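Side-chain contact in alpha-glucosidase (Pseudoalteromonas sp. K8, PDB 5HQA), which hydrolyses alpha-glucosidic linkages as a calcium-binding, chloride-activated glycoside hydrolase of family 97: residues I452-A457 with F480-A485. Numbering follows the deposited sequence.
Sequences ITREGA and FTRMLA. With CA (calcium ion), chain C; AC1 (4,6-dideoxy-4-{[(1S,4R,5S,6S)-4,5,6-trihydroxy-3-(hydroxymethyl)cyclohex-2-en-1-yl]amino}-alpha-D-glucopyranose), chain B.
The guanidinium of Arg482 meets the end of strand 451-454 and the loop that follows with its edge: the carbonyl oxygens of Arg454, Glu455 and Gly456 all lie near its plane, while the methyl of Ala457 approaches obliquely. Its plane stands 82° from that of the Arg454 guanidinium, whose NH1 bonds to Ile439 O; the two side chains cross at about a right angle, and Arg454 CG lies 3.4 Å from Arg482 NH1. At the centre of the contact a single acceptor takes two donors side-on, since Arg482 NE and NH1 each lie 2.9 Å from Glu455 O. The NE bond runs nearly in line with the carbonyl, at a C=O...N angle of 165°, whereas NH1 is tilted somewhat from the carbonyl plane. NH1 also makes a weak bond to Arg454 O at 3.2 Å, and its further bond to Pro487 O, with that of NH2 to Gly486 O, ties the same group to the chain just after helix 482-485. With CG anti to its own N, Arg482 sets CG 3.7 Å from Ala457 CB, and a bend at chi2 then turns the rest of the chain toward the carbonyl of Glu455. A leucine in place of Arg482 would probably leave Glu455 O without both of these donors and this stretch of backbone less firmly positioned. The Glu455 side chain leaves the backbone away from Arg482 (chi1 -166°) and, extended beyond CG, carries OE1 to the calcium ion at 2.3 Å, alongside Glu154, Glu437 and Glu461. The acarbose unit completes the coordination through O3, N4A and O2B. Arg482 thus illustrates second-shell positioning: an arginine holds the backbone of a calcium ligand just past the C-terminal end of strand 451-454, where active-site residues of TIM barrels gather.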
ATOM      1  N   ILE A 452      -6.055  -0.419   8.254  1.00 13.79           N
ATOM      2  CA  ILE A 452      -5.265  -1.648   8.229  1.00 14.54           C
ATOM      3  C   ILE A 452      -4.683  -1.943   6.850  1.00 13.85           C
ATOM      4  O   ILE A 452      -3.585  -2.504   6.753  1.00 14.12           O
ATOM      5  CB  ILE A 452      -6.091  -2.836   8.758  1.00 13.25           C
ATOM      6  CG1 ILE A 452      -7.408  -2.978   7.995  1.00 12.68           C
ATOM      7  CG2 ILE A 452      -6.354  -2.652  10.239  1.00 12.77           C
ATOM      8  CD1 ILE A 452      -8.213  -4.184   8.415  1.00 13.04           C
ATOM      9  N   THR A 453      -5.365  -1.574   5.771  1.00 11.43           N
ATOM     10  CA  THR A 453      -4.857  -1.901   4.448  1.00 11.41           C
ATOM     11  C   THR A 453      -5.599  -1.051   3.418  1.00 12.05           C
ATOM     12  O   THR A 453      -6.523  -0.299   3.746  1.00 11.20           O
ATOM     13  CB  THR A 453      -4.991  -3.409   4.173  1.00 12.78           C
ATOM     14  OG1 THR A 453      -4.182  -3.771   3.045  1.00 13.31           O
ATOM     15  CG2 THR A 453      -6.456  -3.806   3.911  1.00 10.08           C
ATOM     16  N   ARG A 454      -5.168  -1.163   2.165  1.00 10.41           N
ATOM     17  CA  ARG A 454      -5.813  -0.446   1.073  1.00 11.10           C
ATOM     18  C   ARG A 454      -5.439  -1.119  -0.236  1.00 10.71           C
ATOM     19  O   ARG A 454      -4.549  -1.970  -0.291  1.00 10.18           O
ATOM     20  CB  ARG A 454      -5.406   1.032   1.055  1.00 10.31           C
ATOM     21  CG  ARG A 454      -3.989   1.283   0.519  1.00 10.47           C
ATOM     22  CD  ARG A 454      -3.503   2.665   0.951  1.00 10.67           C
ATOM     23  NE  ARG A 454      -3.442   2.748   2.408  1.00  9.60           N
ATOM     24  CZ  ARG A 454      -3.696   3.846   3.112  1.00 12.23           C
ATOM     25  NH1 ARG A 454      -4.038   4.979   2.496  1.00 11.22           N
ATOM     26  NH2 ARG A 454      -3.609   3.812   4.442  1.00 12.14           N
ATOM     27  N   GLU A 455      -6.130  -0.718  -1.298  1.00  9.91           N
ATOM     28  CA  GLU A 455      -5.793  -1.227  -2.620  1.00 10.79           C
ATOM     29  C   GLU A 455      -4.791  -0.267  -3.271  1.00 11.33           C
ATOM     30  O   GLU A 455      -3.593  -0.338  -2.975  1.00 11.78           O
ATOM     31  CB  GLU A 455      -7.064  -1.419  -3.452  1.00 10.34           C
ATOM     32  CG  GLU A 455      -6.864  -2.244  -4.703  1.00 12.11           C
ATOM     33  CD  GLU A 455      -8.174  -2.468  -5.445  1.00 15.98           C
ATOM     34  OE1 GLU A 455      -8.827  -1.471  -5.829  1.00 12.53           O
ATOM     35  OE2 GLU A 455      -8.559  -3.643  -5.621  1.00 16.56           O
ATOM     36  N   GLY A 456      -5.244   0.642  -4.131  1.00  9.35           N
ATOM     37  CA  GLY A 456      -4.314   1.651  -4.649  1.00  8.57           C
ATOM     38  C   GLY A 456      -3.252   1.120  -5.593  1.00 10.24           C
ATOM     39  O   GLY A 456      -2.104   1.606  -5.586  1.00  9.41           O
ATOM     40  N   ALA A 457      -3.617   0.140  -6.417  1.00 10.01           N
ATOM     41  CA  ALA A 457      -2.800  -0.558  -7.401  1.00 10.86           C
ATOM     42  C   ALA A 457      -3.712  -1.595  -8.036  1.00 11.31           C
ATOM     43  O   ALA A 457      -4.787  -1.898  -7.505  1.00 11.16           O
ATOM     44  CB  ALA A 457      -1.568  -1.237  -6.772  1.00  9.11           C
ATOM     45  N   PHE A 480       8.430  -3.857  -5.384  1.00  8.70           N
ATOM     46  CA  PHE A 480       9.460  -2.830  -5.270  1.00  9.67           C
ATOM     47  C   PHE A 480       8.925  -1.440  -5.593  1.00 12.18           C
ATOM     48  O   PHE A 480       9.707  -0.486  -5.727  1.00 10.22           O
ATOM     49  CB  PHE A 480      10.650  -3.162  -6.177  1.00  9.27           C
ATOM     50  CG  PHE A 480      11.292  -4.489  -5.871  1.00  9.77           C
ATOM     51  CD1 PHE A 480      12.275  -4.590  -4.894  1.00 10.12           C
ATOM     52  CD2 PHE A 480      10.914  -5.637  -6.566  1.00 10.88           C
ATOM     53  CE1 PHE A 480      12.864  -5.807  -4.604  1.00 10.69           C
ATOM     54  CE2 PHE A 480      11.500  -6.867  -6.288  1.00 10.05           C
ATOM     55  CZ  PHE A 480      12.481  -6.953  -5.309  1.00 11.65           C
ATOM     56  N   THR A 481       7.613  -1.305  -5.725  1.00 10.12           N
ATOM     57  CA  THR A 481       7.017  -0.009  -5.986  1.00  8.99           C
ATOM     58  C   THR A 481       5.877   0.203  -4.997  1.00  9.89           C
ATOM     59  O   THR A 481       6.098   0.691  -3.884  1.00 11.37           O
ATOM     60  CB  THR A 481       6.542   0.068  -7.445  1.00 11.08           C
ATOM     61  OG1 THR A 481       5.639  -1.014  -7.719  1.00 11.32           O
ATOM     62  CG2 THR A 481       7.731  -0.022  -8.414  1.00  9.97           C
ATOM     63  N   ARG A 482       4.662  -0.200  -5.388  1.00 10.26           N
ATOM     64  CA  ARG A 482       3.486  -0.050  -4.531  1.00  9.14           C
ATOM     65  C   ARG A 482       3.716  -0.592  -3.119  1.00 10.12           C
ATOM     66  O   ARG A 482       3.310   0.035  -2.132  1.00 10.72           O
ATOM     67  CB  ARG A 482       2.293  -0.752  -5.185  1.00  8.49           C
ATOM     68  CG  ARG A 482       1.127  -1.019  -4.247  1.00  9.37           C
ATOM     69  CD  ARG A 482       0.437   0.270  -3.780  1.00 10.55           C
ATOM     70  NE  ARG A 482      -0.683  -0.060  -2.897  1.00  9.70           N
ATOM     71  CZ  ARG A 482      -0.552  -0.398  -1.616  1.00 10.35           C
ATOM     72  NH1 ARG A 482      -1.627  -0.707  -0.898  1.00 11.60           N
ATOM     73  NH2 ARG A 482       0.651  -0.418  -1.050  1.00  8.60           N
ATOM     74  N   MET A 483       4.365  -1.757  -2.993  1.00  8.98           N
ATOM     75  CA  MET A 483       4.487  -2.361  -1.667  1.00  9.66           C
ATOM     76  C   MET A 483       5.475  -1.618  -0.773  1.00 12.10           C
ATOM     77  O   MET A 483       5.463  -1.833   0.446  1.00 11.91           O
ATOM     78  CB  MET A 483       4.881  -3.838  -1.772  1.00  8.62           C
ATOM     79  CG  MET A 483       3.847  -4.709  -2.491  1.00  8.51           C
ATOM     80  SD  MET A 483       2.129  -4.481  -1.946  1.00 12.95           S
ATOM     81  CE  MET A 483       2.211  -5.119  -0.274  1.00 10.67           C
ATOM     82  N   LEU A 484       6.325  -0.749  -1.334  1.00 10.44           N
ATOM     83  CA  LEU A 484       7.148   0.107  -0.482  1.00 10.80           C
ATOM     84  C   LEU A 484       6.305   1.093   0.322  1.00 13.03           C
ATOM     85  O   LEU A 484       6.765   1.589   1.359  1.00 14.01           O
ATOM     86  CB  LEU A 484       8.177   0.866  -1.322  1.00 10.22           C
ATOM     87  CG  LEU A 484       9.135   0.032  -2.183  1.00 11.42           C
ATOM     88  CD1 LEU A 484      10.159   0.952  -2.843  1.00 11.27           C
ATOM     89  CD2 LEU A 484       9.836  -1.053  -1.365  1.00 10.28           C
ATOM     90  N   ALA A 485       5.085   1.392  -0.130  1.00 11.64           N
ATOM     91  CA  ALA A 485       4.235   2.334   0.588  1.00  9.84           C
ATOM     92  C   ALA A 485       3.600   1.718   1.826  1.00 12.57           C
ATOM     93  O   ALA A 485       3.335   2.439   2.790  1.00 13.92           O
ATOM     94  CB  ALA A 485       3.146   2.880  -0.340  1.00  9.07           C
TER
HETATM   95 CA    CA C 701     -10.439  -1.271  -7.455  1.00 13.54          CA
HETATM   96  C1  AC1 B   3     -13.595   0.037 -12.139  1.00 28.84           C
HETATM   97  O2  AC1 B   3     -11.473   1.118 -11.886  1.00 22.59           O
HETATM   98  C2  AC1 B   3     -12.564   0.548 -11.143  1.00 22.81           C
HETATM   99  C4A AC1 B   3     -15.048  -3.950  -5.559  1.00 15.05           C
HETATM  100  C3  AC1 B   3     -12.093  -0.544 -10.220  1.00 17.22           C
HETATM  101  O3  AC1 B   3     -11.068  -0.048  -9.341  1.00 15.78           O
HETATM  102  C4  AC1 B   3     -13.263  -1.104  -9.454  1.00 15.63           C
HETATM  103  N4A AC1 B   3     -12.861  -1.984  -8.311  1.00 14.18           N
HETATM  104  C5  AC1 B   3     -13.985  -1.872 -10.550  1.00 23.06           C
HETATM  105  O5  AC1 B   3     -14.584  -0.880 -11.484  1.00 25.95           O
HETATM  106  C6  AC1 B   3     -15.066  -2.790 -10.069  1.00 22.42           C
HETATM  107  C1B AC1 B   3     -13.542  -1.673  -7.003  1.00 19.62           C
HETATM  108  C2B AC1 B   3     -12.943  -2.663  -5.801  1.00 19.86           C
HETATM  109  O2B AC1 B   3     -11.518  -2.593  -5.856  1.00 13.05           O
HETATM  110  C3B AC1 B   3     -13.453  -3.968  -5.910  1.00 18.63           C
HETATM  111  O3B AC1 B   3     -12.821  -4.904  -5.002  1.00 17.17           O
HETATM  112  O4  AC1 B   3     -15.613  -5.226  -5.790  1.00 14.28           O
HETATM  113  C5B AC1 B   3     -15.781  -2.957  -6.310  1.00 14.41           C
HETATM  114  C7B AC1 B   3     -14.964  -1.754  -7.038  1.00 14.01           C
HETATM  115  C6B AC1 B   3     -17.245  -2.715  -5.908  1.00 15.74           C
HETATM  116  O6B AC1 B   3     -17.244  -2.013  -4.704  1.00 22.24           O